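Local structure of hypothetical protein (Shewanella oneidensis, 2OTM) at residues Ile93-Gly98 / Ser131-Thr136; Asn75-Leu80 / Val148-Glu153; Val99-Gln104 / Pro138-Asn143; Ser8-Ala13 / Leu121-Glu126; Ala67-Ala72 / Pro110-Gly115. The protein is of unknown function but belongs to the YjgF/chorismate mutase-like family and is a putative endoribonuclease that assembles as a trimer. All coordinates share one frame; numbering follows the deposited sequence. Where two conformers were deposited one is given.

How the contacts relate
Contacts 1, 2 and 3 meet on one sheet, in which strand 92-100 lies between strands 131-136 and 146-153; contacts 4 and 5 belong to the helical layer over it. Contact 1 joins the two parallel strands, contact 2 lays helix 62-84 on strand 146-153, and contact 3, about 16 Å from contact 1 centre to centre, joins the end of strand 92-100 to the connection between strands 131-136 and 146-153. Contact 5 packs helix 62-84 against helix 109-124; contact 4 adds the N-terminal helix 6-12. Contacts 3 and 4 lie farthest apart, about 29 Å between centres. Along the chain most pairs interleave, tying its parts into one compact subunit, and all five also touch neighbouring subunits.

Contact 1 of 5, residues Ile93-Gly98 / Ser131-Thr136. With ACT (acetate ion), chain I.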
# COMPACT_ATOMS: atom_id res chain seq x y z
N ILE B 93 7.55 -0.50 -15.79
CA ILE B 93 6.89 -1.05 -14.62
C ILE B 93 7.58 -0.37 -13.47
O ILE B 93 8.68 -0.77 -13.11
CB ILE B 93 7.12 -2.57 -14.46
CG1 ILE B 93 6.75 -3.35 -15.72
CG2 ILE B 93 6.33 -3.07 -13.22
CD1 ILE B 93 5.34 -3.39 -15.97
N TYR B 94 7.00 0.72 -12.98
CA TYR B 94 7.71 1.58 -12.03
C TYR B 94 7.57 1.12 -10.57
O TYR B 94 8.33 1.59 -9.71
CB TYR B 94 7.28 3.05 -12.13
CG TYR B 94 5.83 3.32 -11.87
CD1 TYR B 94 5.38 3.58 -10.59
CD2 TYR B 94 4.90 3.35 -12.91
CE1 TYR B 94 4.05 3.85 -10.33
CE2 TYR B 94 3.54 3.61 -12.64
CZ TYR B 94 3.15 3.87 -11.36
OH TYR B 94 1.86 4.13 -11.06
N ARG B 95 6.62 0.23 -10.30
CA ARG B 95 6.36 -0.19 -8.92
C ARG B 95 5.82 -1.61 -8.85
O ARG B 95 4.96 -2.00 -9.64
CB ARG B 95 5.36 0.77 -8.29
CG ARG B 95 5.01 0.52 -6.84
CD ARG B 95 6.03 1.11 -5.99
NE ARG B 95 5.55 1.50 -4.68
CZ ARG B 95 6.28 2.23 -3.83
NH1 ARG B 95 7.49 2.60 -4.17
NH2 ARG B 95 5.80 2.57 -2.65
N LEU B 96 6.37 -2.38 -7.91
CA LEU B 96 5.91 -3.71 -7.55
C LEU B 96 5.50 -3.64 -6.09
O LEU B 96 6.26 -3.12 -5.28
CB LEU B 96 7.07 -4.70 -7.66
CG LEU B 96 7.00 -6.03 -6.91
CD1 LEU B 96 5.81 -6.85 -7.46
CD2 LEU B 96 8.35 -6.78 -7.01
N GLU B 97 4.32 -4.15 -5.73
CA GLU B 97 3.91 -4.24 -4.32
C GLU B 97 3.49 -5.69 -4.08
O GLU B 97 2.61 -6.22 -4.76
CB GLU B 97 2.86 -3.19 -3.92
CG GLU B 97 3.35 -1.74 -4.25
CD GLU B 97 2.42 -0.60 -3.89
OE1 GLU B 97 1.25 -0.81 -3.47
OE2 GLU B 97 2.88 0.55 -4.05
N GLY B 98 4.14 -6.34 -3.12
CA GLY B 98 3.92 -7.75 -2.84
C GLY B 98 3.58 -8.02 -1.40
O GLY B 98 4.14 -7.38 -0.51
N SER B 131 10.75 0.47 -8.12
CA SER B 131 10.75 0.52 -6.67
C SER B 131 9.79 -0.56 -6.19
O SER B 131 9.03 -1.12 -6.97
CB SER B 131 10.35 1.89 -6.10
OG SER B 131 9.06 2.33 -6.54
N ARG B 132 9.81 -0.86 -4.89
CA ARG B 132 8.91 -1.87 -4.40
C ARG B 132 8.54 -1.70 -2.94
O ARG B 132 9.28 -1.02 -2.18
CB ARG B 132 9.45 -3.29 -4.69
CG ARG B 132 10.23 -3.95 -3.59
CD ARG B 132 10.68 -5.34 -4.04
NE ARG B 132 11.38 -5.99 -2.96
CZ ARG B 132 12.13 -7.08 -3.05
NH1 ARG B 132 12.28 -7.72 -4.19
NH2 ARG B 132 12.69 -7.54 -1.95
N MSE B 133 7.37 -2.25 -2.62
CA MSE B 133 6.87 -2.37 -1.25
C MSE B 133 6.69 -3.83 -0.94
O MSE B 133 6.36 -4.66 -1.80
CB MSE B 133 5.51 -1.66 -1.09
CG MSE B 133 5.49 -0.22 -1.51
SE MSE B 133 3.80 0.66 -0.90
CE MSE B 133 4.13 0.89 0.98
N ILE B 134 6.89 -4.18 0.33
CA ILE B 134 6.71 -5.55 0.73
C ILE B 134 5.94 -5.55 2.05
O ILE B 134 6.16 -4.69 2.91
CB ILE B 134 8.07 -6.27 0.91
CG1 ILE B 134 7.83 -7.75 1.10
CG2 ILE B 134 8.83 -5.66 2.14
CD1 ILE B 134 9.08 -8.65 0.88
N TRP B 135 4.99 -6.49 2.17
CA TRP B 135 4.24 -6.66 3.43
C TRP B 135 4.12 -8.15 3.75
O TRP B 135 4.18 -8.98 2.86
CB TRP B 135 2.79 -6.15 3.33
CG TRP B 135 2.59 -4.69 3.04
CD1 TRP B 135 2.61 -3.63 3.91
CD2 TRP B 135 2.31 -4.15 1.76
NE1 TRP B 135 2.33 -2.44 3.24
CE2 TRP B 135 2.16 -2.74 1.91
CE3 TRP B 135 2.18 -4.72 0.50
CZ2 TRP B 135 1.84 -1.92 0.85
CZ3 TRP B 135 1.87 -3.91 -0.55
CH2 TRP B 135 1.71 -2.51 -0.37
N THR B 136 3.98 -8.45 5.04
CA THR B 136 3.52 -9.73 5.44
C THR B 136 2.15 -9.56 6.06
O THR B 136 1.92 -8.63 6.86
CB THR B 136 4.49 -10.44 6.42
OG1 THR B 136 4.65 -9.64 7.60
CG2 THR B 136 5.86 -10.64 5.75
C ACT I . 12.12 -4.95 0.58
O ACT I . 11.39 -4.50 -0.37
OXT ACT I . 12.58 -6.13 0.47
CH3 ACT I . 12.47 -4.15 1.80
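S131 OG lies in the guanidinium plane of R95, takes the N-H of R95 NH1 at 2.9 Å, and also bonds S31 of the second subunit. R95 reaches it with CG anti to the backbone N (chi1 -178°) and a bend at chi2 (82°), laying one guanidinium face against selenomethionine M133, whose CG is 3.5 Å from R95 CZ. Within the same strand R95 NE makes a nearly straight salt bridge (173°) to E97 OE2 at 2.9 Å, on the anti lone pair; a calcium ion lies about 4 Å from the E97 side chain. With an alanine in place of R95, S131 OG would probably lose the NH1 donor and E97 OE2 its salt-bridge partner. E97 OE1 meets the rim of the W135 indole, 3.6 Å from CH2. On the other face of the sheet L96 lies alongside R132, whose NE and NH2 clasp an acetate along one edge, NE to O at 3.0 Å and NH2 to OXT at 2.8 Å, while NH1 pairs with D114. The strands form the parallel pair of the beta-alpha-beta unit through helix 109-124. The acetate probably comes from the crystallisation liquor, but this grip, beside Y27 of the second subunit, is consistent with an anion site at the interface, as in YjgF relatives.

Contact 2 of 5, residues Asn75-Leu80 / Val148-Glu153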
# COMPACT_ATOMS: atom_id res chain seq x y z
N ASN B 75 1.42 -14.06 -13.83
CA ASN B 75 -0.01 -13.75 -13.88
C ASN B 75 -0.27 -12.26 -14.03
O ASN B 75 -1.06 -11.84 -14.86
CB ASN B 75 -0.75 -14.30 -12.64
CG ASN B 75 -1.14 -15.76 -12.79
OD1 ASN B 75 -2.27 -16.06 -13.20
ND2 ASN B 75 -0.21 -16.67 -12.50
N ALA B 76 0.43 -11.44 -13.25
CA ALA B 76 0.33 -9.99 -13.35
C ALA B 76 0.70 -9.47 -14.75
O ALA B 76 0.09 -8.53 -15.24
CB ALA B 76 1.20 -9.30 -12.27
N ILE B 77 1.72 -10.05 -15.35
CA ILE B 77 2.14 -9.67 -16.73
C ILE B 77 1.06 -10.05 -17.73
O ILE B 77 0.76 -9.30 -18.66
CB ILE B 77 3.50 -10.31 -17.09
CG1 ILE B 77 4.59 -9.72 -16.18
CG2 ILE B 77 3.85 -10.07 -18.56
CD1 ILE B 77 5.98 -10.44 -16.23
N ALA B 78 0.42 -11.20 -17.52
CA ALA B 78 -0.72 -11.58 -18.34
C ALA B 78 -1.82 -10.52 -18.24
O ALA B 78 -2.45 -10.15 -19.25
CB ALA B 78 -1.23 -13.00 -17.97
N GLN B 79 -2.03 -9.99 -17.05
CA GLN B 79 -3.05 -8.98 -16.84
C GLN B 79 -2.70 -7.71 -17.61
O GLN B 79 -3.55 -7.09 -18.24
CB GLN B 79 -3.15 -8.66 -15.34
CG GLN B 79 -4.25 -7.67 -14.98
CD GLN B 79 -5.59 -8.25 -15.26
OE1 GLN B 79 -6.06 -9.09 -14.50
NE2 GLN B 79 -6.20 -7.85 -16.37
N LEU B 80 -1.42 -7.34 -17.57
CA LEU B 80 -0.95 -6.14 -18.26
C LEU B 80 -1.10 -6.31 -19.76
O LEU B 80 -1.49 -5.38 -20.46
CB LEU B 80 0.51 -5.84 -17.91
CG LEU B 80 0.81 -5.45 -16.46
CD1 LEU B 80 2.30 -5.24 -16.30
CD2 LEU B 80 0.02 -4.20 -16.03
N VAL B 148 0.62 -10.29 -5.68
CA VAL B 148 1.46 -9.32 -6.35
C VAL B 148 0.59 -8.29 -7.04
O VAL B 148 -0.46 -8.62 -7.62
CB VAL B 148 2.41 -10.06 -7.38
CG1 VAL B 148 3.01 -9.11 -8.37
CG2 VAL B 148 3.50 -10.84 -6.61
N TYR B 149 1.02 -7.03 -6.97
CA TYR B 149 0.40 -5.91 -7.64
C TYR B 149 1.48 -5.18 -8.44
O TYR B 149 2.56 -4.90 -7.93
CB TYR B 149 -0.17 -4.91 -6.63
CG TYR B 149 -1.25 -5.46 -5.75
CD1 TYR B 149 -0.96 -6.26 -4.65
CD2 TYR B 149 -2.58 -5.11 -5.97
CE1 TYR B 149 -1.98 -6.75 -3.83
CE2 TYR B 149 -3.62 -5.61 -5.16
CZ TYR B 149 -3.30 -6.43 -4.09
OH TYR B 149 -4.32 -6.88 -3.29
N LEU B 150 1.16 -4.84 -9.68
CA LEU B 150 2.08 -4.10 -10.55
C LEU B 150 1.47 -2.76 -10.95
O LEU B 150 0.25 -2.62 -11.01
CB LEU B 150 2.39 -4.89 -11.81
CG LEU B 150 3.12 -6.22 -11.66
CD1 LEU B 150 3.43 -6.77 -13.01
CD2 LEU B 150 4.39 -6.06 -10.85
N PHE B 151 2.35 -1.79 -11.19
CA PHE B 151 1.99 -0.45 -11.60
C PHE B 151 2.90 -0.11 -12.80
O PHE B 151 4.13 -0.25 -12.71
CB PHE B 151 2.27 0.54 -10.50
CG PHE B 151 1.52 0.27 -9.21
CD1 PHE B 151 1.95 -0.70 -8.33
CD2 PHE B 151 0.41 1.00 -8.89
CE1 PHE B 151 1.27 -0.95 -7.16
CE2 PHE B 151 -0.28 0.76 -7.70
CZ PHE B 151 0.15 -0.21 -6.85
N ALA B 152 2.28 0.32 -13.90
CA ALA B 152 2.97 0.53 -15.16
C ALA B 152 2.63 1.90 -15.69
O ALA B 152 1.53 2.40 -15.49
CB ALA B 152 2.59 -0.53 -16.19
N GLU B 153 3.60 2.49 -16.38
CA GLU B 153 3.44 3.75 -17.10
C GLU B 153 3.26 3.45 -18.57
O GLU B 153 4.03 2.69 -19.15
CB GLU B 153 4.68 4.65 -16.91
CG GLU B 153 4.47 6.03 -17.47
CD GLU B 153 5.71 6.91 -17.42
OE1 GLU B 153 6.80 6.46 -17.03
OE2 GLU B 153 5.56 8.08 -17.83
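L150 rises from its strand into helix 75-80 and meets L80 at about a right angle, the two CD1 methyls touching at 3.8 Å. With CG anti to the carbonyl carbon (chi1 -64°) and CD1 carried straight on (chi2 -175°), the leucine drives one branch into the helix surface, where CD1 fits between A76 and L80, residues one turn apart. Its contact with A76 is the tight one: CB of A76 stands 3.5 Å from L150 CD1, closer than carbons usually pack. I77 flanks the same methyl more loosely, CG1 to CD1 of L150 at 4.5 Å. This is helix-on-sheet packing of the alpha+beta, chorismate mutase-like fold of the YjgF family, the axes of segments 75-80 and 148-153 passing 8.8 Å apart at a crossing angle of -38°. Every second strand residue faces the helix. V148 comes up under A76, its CG1 4.3 Å from the alanine CB, and A152 lies under L80, with 4.5 Å from A152 CB to L80 CD2. Y149 and F151 turn the other way, toward the third subunit, where F151 packs on R95 of that chain. L80 spreads on to L37 and I93 of the flanking strands, while L150 also touches L120 of helix 109-124, and I77 leans on L119 and F124 of the same helix.

Contact 3 of 5, residues Val99-Gln104 / Pro138-Asn143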
# COMPACT_ATOMS: atom_id res chain seq x y z
N VAL B 99 2.70 -8.99 -1.18
CA VAL B 99 2.29 -9.45 0.12
C VAL B 99 2.57 -10.94 0.21
O VAL B 99 2.25 -11.70 -0.73
CB VAL B 99 0.75 -9.29 0.36
CG1 VAL B 99 0.42 -9.55 1.81
CG2 VAL B 99 0.25 -7.90 -0.05
N LEU B 100 3.12 -11.35 1.34
CA LEU B 100 3.36 -12.76 1.64
C LEU B 100 2.82 -13.13 2.99
O LEU B 100 2.83 -12.31 3.90
CB LEU B 100 4.86 -13.09 1.60
CG LEU B 100 5.52 -12.96 0.21
CD1 LEU B 100 6.26 -11.66 0.06
CD2 LEU B 100 6.46 -14.11 -0.07
N ASN B 101 2.41 -14.38 3.15
CA ASN B 101 2.13 -14.92 4.48
C ASN B 101 3.41 -15.60 4.95
O ASN B 101 3.89 -16.52 4.28
CB ASN B 101 0.99 -15.94 4.43
CG ASN B 101 0.56 -16.38 5.82
OD1 ASN B 101 1.17 -15.99 6.83
ND2 ASN B 101 -0.46 -17.21 5.88
N VAL B 102 3.98 -15.11 6.08
CA VAL B 102 5.33 -15.50 6.51
C VAL B 102 5.28 -15.89 7.99
O VAL B 102 4.70 -15.19 8.83
CB VAL B 102 6.36 -14.34 6.27
CG1 VAL B 102 7.78 -14.75 6.66
CG2 VAL B 102 6.33 -13.91 4.80
N HIS B 103 5.88 -17.04 8.30
CA HIS B 103 6.00 -17.50 9.67
C HIS B 103 7.05 -16.67 10.44
O HIS B 103 8.02 -16.22 9.87
CB HIS B 103 6.44 -18.94 9.65
CG HIS B 103 6.39 -19.58 10.98
ND1 HIS B 103 7.50 -19.71 11.78
CD2 HIS B 103 5.35 -20.09 11.68
CE1 HIS B 103 7.15 -20.30 12.91
NE2 HIS B 103 5.85 -20.55 12.88
N GLN B 104 6.86 -16.50 11.74
CA GLN B 104 7.78 -15.70 12.56
C GLN B 104 9.24 -16.13 12.46
O GLN B 104 10.15 -15.32 12.58
CB GLN B 104 7.35 -15.74 14.03
CG GLN B 104 7.22 -17.15 14.61
N PRO B 138 -1.13 -11.95 8.01
CA PRO B 138 -1.36 -13.26 8.63
C PRO B 138 -2.38 -14.12 7.93
O PRO B 138 -2.37 -15.37 8.09
CB PRO B 138 -1.86 -12.90 10.02
CG PRO B 138 -2.41 -11.53 9.89
CD PRO B 138 -1.71 -10.85 8.78
N VAL B 139 -3.28 -13.49 7.19
CA VAL B 139 -4.38 -14.21 6.52
C VAL B 139 -4.45 -13.69 5.10
O VAL B 139 -4.42 -12.47 4.88
CB VAL B 139 -5.76 -13.99 7.26
CG1 VAL B 139 -6.89 -14.66 6.45
CG2 VAL B 139 -5.71 -14.48 8.71
N MSE B 140 -4.57 -14.60 4.15
CA MSE B 140 -4.52 -14.25 2.73
C MSE B 140 -5.76 -14.72 1.99
O MSE B 140 -6.30 -15.77 2.31
CB MSE B 140 -3.29 -14.90 2.07
CG MSE B 140 -1.99 -14.54 2.67
SE MSE B 140 -1.46 -12.71 2.25
CE MSE B 140 -0.87 -13.04 0.41
N PRO B 141 -6.14 -14.02 0.90
CA PRO B 141 -7.29 -14.51 0.14
C PRO B 141 -6.93 -15.86 -0.44
O PRO B 141 -5.77 -16.03 -0.87
CB PRO B 141 -7.45 -13.45 -0.96
CG PRO B 141 -6.70 -12.24 -0.45
CD PRO B 141 -5.53 -12.86 0.25
N LEU B 142 -7.86 -16.81 -0.37
CA LEU B 142 -7.68 -18.16 -0.87
C LEU B 142 -6.53 -18.91 -0.16
O LEU B 142 -6.07 -19.92 -0.66
CB LEU B 142 -7.43 -18.16 -2.40
CG LEU B 142 -8.47 -17.46 -3.32
CD1 LEU B 142 -8.07 -17.51 -4.79
CD2 LEU B 142 -9.82 -18.10 -3.16
N ASN B 143 -6.08 -18.40 0.99
CA ASN B 143 -4.91 -18.93 1.65
C ASN B 143 -3.68 -18.96 0.77
O ASN B 143 -2.76 -19.79 0.97
CB ASN B 143 -5.19 -20.32 2.21
CG ASN B 143 -4.12 -20.81 3.17
OD1 ASN B 143 -3.49 -20.03 3.91
ND2 ASN B 143 -3.90 -22.13 3.16
O HOH W 1 -1.71 -17.87 3.30
O HOH W 2 -0.50 -16.30 9.67
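N101 meets selenomethionine M140 through its CB, which rests 3.7 Å from M140 CG. Beyond CB the amide turns toward P138: CG stands 3.8 Å from P138 O, reached with the group anti to the backbone N (chi1 -173°). Of the two tips, ND2 donates to a water at 2.9 Å, and OD1 accepts a bond from Q55 NE2. That water also lies 2.9 Å from N143 OD1, toward which it can donate. A second water, bonded to P138 O at 2.6 Å, makes a weak bond to N101 OD1. A leucine in place of N101 would probably leave Q55 NE2 without its acceptor and the two waters without their N101 partner. The segment 138-143 belongs to the connection that passes over the end of strand 92-100, carrying the chain from strand 131-136 on one flank to strand 146-153 on the other, and it turns where N143 N bonds M140 O. M140 runs alongside V99 in the opposite direction, bent at chi2 and chi3, with SE 3.7 Å from V99 CG1 and the CE methyl 3.6 Å from V99 O. V99 itself also packs on W135 of the third subunit, and the V139 carbonyl accepts a bond from T136 OG1 of that chain.

Contact 4 of 5, residues Ser8-Ala13 / Leu121-Glu126; sequences SRLVAA and LEIFGE
E122 reaches across to A13 with its extended chain, OE2 lying 3.3 Å from the CB of A13, while the other carboxylate oxygen, OE1, makes a salt bridge to R70. Its backbone joins in as well: E122 O is 3.3 Å from CD of R9. I123 comes next and has the largest buried area in the contact. Its carbonyl oxygen accepts from R9 NH1 at 2.9 Å, a bent bond (148°) with the donor tilted 28° from the carbonyl plane. Its side chain crosses L10 at about a right angle, CD1 touching L10 CD2 at 3.6 Å, and the branch methyl CG2 lies 3.9 Å from L10 CG. The first torsion of I123 (-61°) sets CG1 beside the backbone N and points CG2 anti to it, and with the bend at chi2 this lets CD1 and CG2 both touch L10. F124 turns inward instead, onto I77 and I90. At G125 the chain leaves helix 109-124 with positive phi. The arginine therefore approaches carbonyls in the last turn of a helix, where its positive charge would probably be favoured by the partial negative charge of that end. Beside this polar edge, L10 and I123 supply the apolar part of the seam between the N-terminal helix and the main helical layer.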
# COMPACT_ATOMS: atom_id res chain seq x y z
N SER B 8 8.84 -11.70 -26.69
CA SER B 8 9.92 -12.59 -27.18
C SER B 8 10.76 -13.12 -26.02
O SER B 8 11.24 -14.27 -26.05
CB SER B 8 10.79 -11.88 -28.23
OG SER B 8 11.52 -10.82 -27.66
N ARG B 9 10.92 -12.30 -24.98
CA ARG B 9 11.70 -12.71 -23.82
C ARG B 9 10.98 -13.78 -23.00
O ARG B 9 11.63 -14.68 -22.43
CB ARG B 9 12.03 -11.52 -22.96
CG ARG B 9 12.98 -10.54 -23.64
CD ARG B 9 13.25 -9.37 -22.72
NE ARG B 9 13.83 -8.24 -23.44
CZ ARG B 9 13.23 -7.08 -23.73
NH1 ARG B 9 11.99 -6.80 -23.34
NH2 ARG B 9 13.91 -6.16 -24.41
N LEU B 10 9.66 -13.67 -22.92
CA LEU B 10 8.86 -14.73 -22.31
C LEU B 10 9.05 -16.04 -23.09
O LEU B 10 9.26 -17.10 -22.52
CB LEU B 10 7.37 -14.34 -22.27
CG LEU B 10 6.95 -13.25 -21.27
CD1 LEU B 10 5.60 -12.66 -21.63
CD2 LEU B 10 6.95 -13.75 -19.79
N VAL B 11 8.98 -15.95 -24.42
CA VAL B 11 9.19 -17.13 -25.25
C VAL B 11 10.58 -17.69 -24.98
O VAL B 11 10.74 -18.88 -24.70
CB VAL B 11 9.00 -16.83 -26.75
CG1 VAL B 11 9.47 -18.02 -27.61
CG2 VAL B 11 7.54 -16.47 -27.04
N ALA B 12 11.58 -16.82 -25.02
CA ALA B 12 12.95 -17.25 -24.78
C ALA B 12 13.15 -17.91 -23.40
O ALA B 12 14.00 -18.79 -23.24
CB ALA B 12 13.91 -16.08 -24.97
N ALA B 13 12.35 -17.50 -22.41
CA ALA B 13 12.44 -18.05 -21.07
C ALA B 13 11.61 -19.29 -20.91
O ALA B 13 11.58 -19.86 -19.82
CB ALA B 13 11.97 -17.02 -20.03
N LEU B 121 12.67 -7.63 -14.39
CA LEU B 121 13.92 -7.26 -15.06
C LEU B 121 14.21 -8.17 -16.26
O LEU B 121 14.62 -7.69 -17.31
CB LEU B 121 15.07 -7.27 -14.06
CG LEU B 121 15.01 -6.16 -12.99
CD1 LEU B 121 16.01 -6.43 -11.89
CD2 LEU B 121 15.22 -4.80 -13.62
N GLU B 122 13.97 -9.46 -16.10
CA GLU B 122 14.20 -10.43 -17.17
C GLU B 122 13.32 -10.14 -18.39
O GLU B 122 13.78 -10.14 -19.53
CB GLU B 122 13.90 -11.82 -16.64
CG GLU B 122 14.05 -12.97 -17.62
CD GLU B 122 13.72 -14.32 -16.98
OE1 GLU B 122 13.60 -14.39 -15.72
OE2 GLU B 122 13.58 -15.30 -17.73
N ILE B 123 12.06 -9.83 -18.14
CA ILE B 123 11.11 -9.72 -19.21
C ILE B 123 11.07 -8.31 -19.80
O ILE B 123 10.91 -8.16 -21.03
CB ILE B 123 9.70 -10.18 -18.75
CG1 ILE B 123 9.73 -11.65 -18.31
CG2 ILE B 123 8.61 -9.97 -19.83
CD1 ILE B 123 10.31 -12.63 -19.34
N PHE B 124 11.19 -7.28 -18.96
CA PHE B 124 11.07 -5.89 -19.44
C PHE B 124 12.39 -5.17 -19.59
O PHE B 124 12.42 -4.04 -20.09
CB PHE B 124 10.13 -5.07 -18.56
CG PHE B 124 8.71 -5.52 -18.67
CD1 PHE B 124 8.23 -6.54 -17.86
CD2 PHE B 124 7.87 -4.98 -19.64
CE1 PHE B 124 6.92 -6.99 -17.98
CE2 PHE B 124 6.55 -5.40 -19.76
CZ PHE B 124 6.07 -6.42 -18.93
N GLY B 125 13.47 -5.80 -19.16
CA GLY B 125 14.78 -5.15 -19.21
C GLY B 125 14.82 -3.86 -18.43
O GLY B 125 14.34 -3.78 -17.29
N GLU B 126 15.39 -2.82 -19.03
CA GLU B 126 15.50 -1.55 -18.34
C GLU B 126 14.14 -0.99 -18.01
O GLU B 126 14.01 -0.29 -17.01
CB GLU B 126 16.33 -0.54 -19.17
CG GLU B 126 17.81 -0.84 -19.17
CD GLU B 126 18.44 -0.76 -17.78
OE1 GLU B 126 18.44 0.35 -17.21
OE2 GLU B 126 18.93 -1.79 -17.27

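Contact 5 of 5, residues Ala67-Ala72 / Pro110-Gly115; sequences AACRLA and PKALDG
C69 and G115 lose the most surface here, and R70 follows. C69 turns its CB toward segment 110-115, where it lies 3.4 Å from A112 O; SG, anti to the carbonyl carbon (chi1 -68°), also lies against the A112 carbonyl before reaching L113, whose CD1 is 4.2 Å from that sulfur. SG also meets L100 of strand 92-100. G115 is where the backbones come nearest, its CA 4.4 Å from R70 CA. A CB on this glycine would point at the other helix and fall about 3.2 Å from R70 N, too tight for a side chain, which is consistent with the short axis distance of 6.7 Å between the two segments, at a crossing angle of -36°. The bare backbone lets R70 CA approach G115 O at 3.5 Å as a CA-H...O contact. The side chain of R70 then leads away from segment 110-115, extended from CG to NE, NH1 going to E122 further along helix 109-124. A water in the guanidinium plane links the arginine back: it accepts from R70 NH1 at 2.9 Å and donates to G115 O at 2.7 Å. Backbone and small side chains at C69, A112 and G115 thus make the close approach, with L113 and R70 at its sides, and the polar groups at the R70 side are satisfied by water and by a carboxylate from the second helix.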
# COMPACT_ATOMS: atom_id res chain seq x y z
N ALA B 67 9.70 -18.88 -6.26
CA ALA B 67 8.95 -19.47 -7.40
C ALA B 67 7.50 -18.98 -7.39
O ALA B 67 6.92 -18.67 -8.46
CB ALA B 67 9.03 -20.98 -7.32
N ALA B 68 6.92 -18.86 -6.18
CA ALA B 68 5.55 -18.40 -6.07
C ALA B 68 5.40 -16.95 -6.51
O ALA B 68 4.47 -16.62 -7.24
CB ALA B 68 5.07 -18.54 -4.64
N CYS B 69 6.31 -16.09 -6.10
CA CYS B 69 6.24 -14.69 -6.49
C CYS B 69 6.51 -14.50 -7.96
O CYS B 69 5.95 -13.57 -8.60
CB CYS B 69 7.19 -13.86 -5.67
SG CYS B 69 6.71 -13.76 -3.92
N ARG B 70 7.36 -15.35 -8.50
CA ARG B 70 7.61 -15.37 -9.95
C ARG B 70 6.31 -15.73 -10.69
O ARG B 70 5.96 -15.08 -11.68
CB ARG B 70 8.75 -16.34 -10.27
CG ARG B 70 9.15 -16.44 -11.74
CD ARG B 70 10.33 -17.42 -11.91
NE ARG B 70 10.64 -17.70 -13.33
CZ ARG B 70 11.49 -17.01 -14.09
NH1 ARG B 70 12.14 -15.96 -13.63
NH2 ARG B 70 11.69 -17.36 -15.35
N LEU B 71 5.61 -16.76 -10.24
CA LEU B 71 4.39 -17.20 -10.91
C LEU B 71 3.27 -16.15 -10.78
O LEU B 71 2.55 -15.89 -11.74
CB LEU B 71 3.93 -18.55 -10.37
CG LEU B 71 2.75 -19.23 -11.03
CD1 LEU B 71 2.90 -19.36 -12.56
CD2 LEU B 71 2.50 -20.58 -10.33
N ALA B 72 3.11 -15.56 -9.59
CA ALA B 72 2.14 -14.46 -9.42
C ALA B 72 2.44 -13.29 -10.35
O ALA B 72 1.53 -12.64 -10.90
CB ALA B 72 2.14 -14.00 -7.94
N PRO B 110 12.09 -10.95 1.76
CA PRO B 110 12.55 -10.17 0.61
C PRO B 110 13.17 -11.02 -0.51
O PRO B 110 13.10 -10.66 -1.65
CB PRO B 110 13.59 -9.22 1.24
CG PRO B 110 13.11 -9.11 2.67
CD PRO B 110 12.66 -10.47 3.02
N LYS B 111 13.81 -12.13 -0.15
CA LYS B 111 14.40 -13.01 -1.14
C LYS B 111 13.31 -13.69 -1.95
O LYS B 111 13.48 -13.85 -3.15
CB LYS B 111 15.28 -14.07 -0.48
CG LYS B 111 16.50 -13.50 0.21
N ALA B 112 12.19 -14.04 -1.31
CA ALA B 112 11.03 -14.57 -2.02
C ALA B 112 10.47 -13.56 -3.00
O ALA B 112 10.23 -13.90 -4.15
CB ALA B 112 9.92 -15.03 -1.04
N LEU B 113 10.31 -12.31 -2.57
CA LEU B 113 9.78 -11.28 -3.45
C LEU B 113 10.70 -10.94 -4.63
O LEU B 113 10.24 -10.43 -5.66
CB LEU B 113 9.39 -10.02 -2.67
CG LEU B 113 8.52 -9.02 -3.46
CD1 LEU B 113 7.25 -9.63 -4.02
CD2 LEU B 113 8.24 -7.76 -2.65
N ASP B 114 11.98 -11.25 -4.50
CA ASP B 114 12.89 -11.17 -5.64
C ASP B 114 12.46 -12.06 -6.79
O ASP B 114 12.88 -11.83 -7.90
CB ASP B 114 14.34 -11.53 -5.25
CG ASP B 114 15.07 -10.40 -4.55
OD1 ASP B 114 14.66 -9.22 -4.69
OD2 ASP B 114 16.06 -10.71 -3.84
N GLY B 115 11.63 -13.08 -6.53
CA GLY B 115 11.06 -13.87 -7.63
C GLY B 115 10.26 -12.97 -8.57
O GLY B 115 10.28 -13.15 -9.79
O HOH W 3 12.09 -14.72 -11.05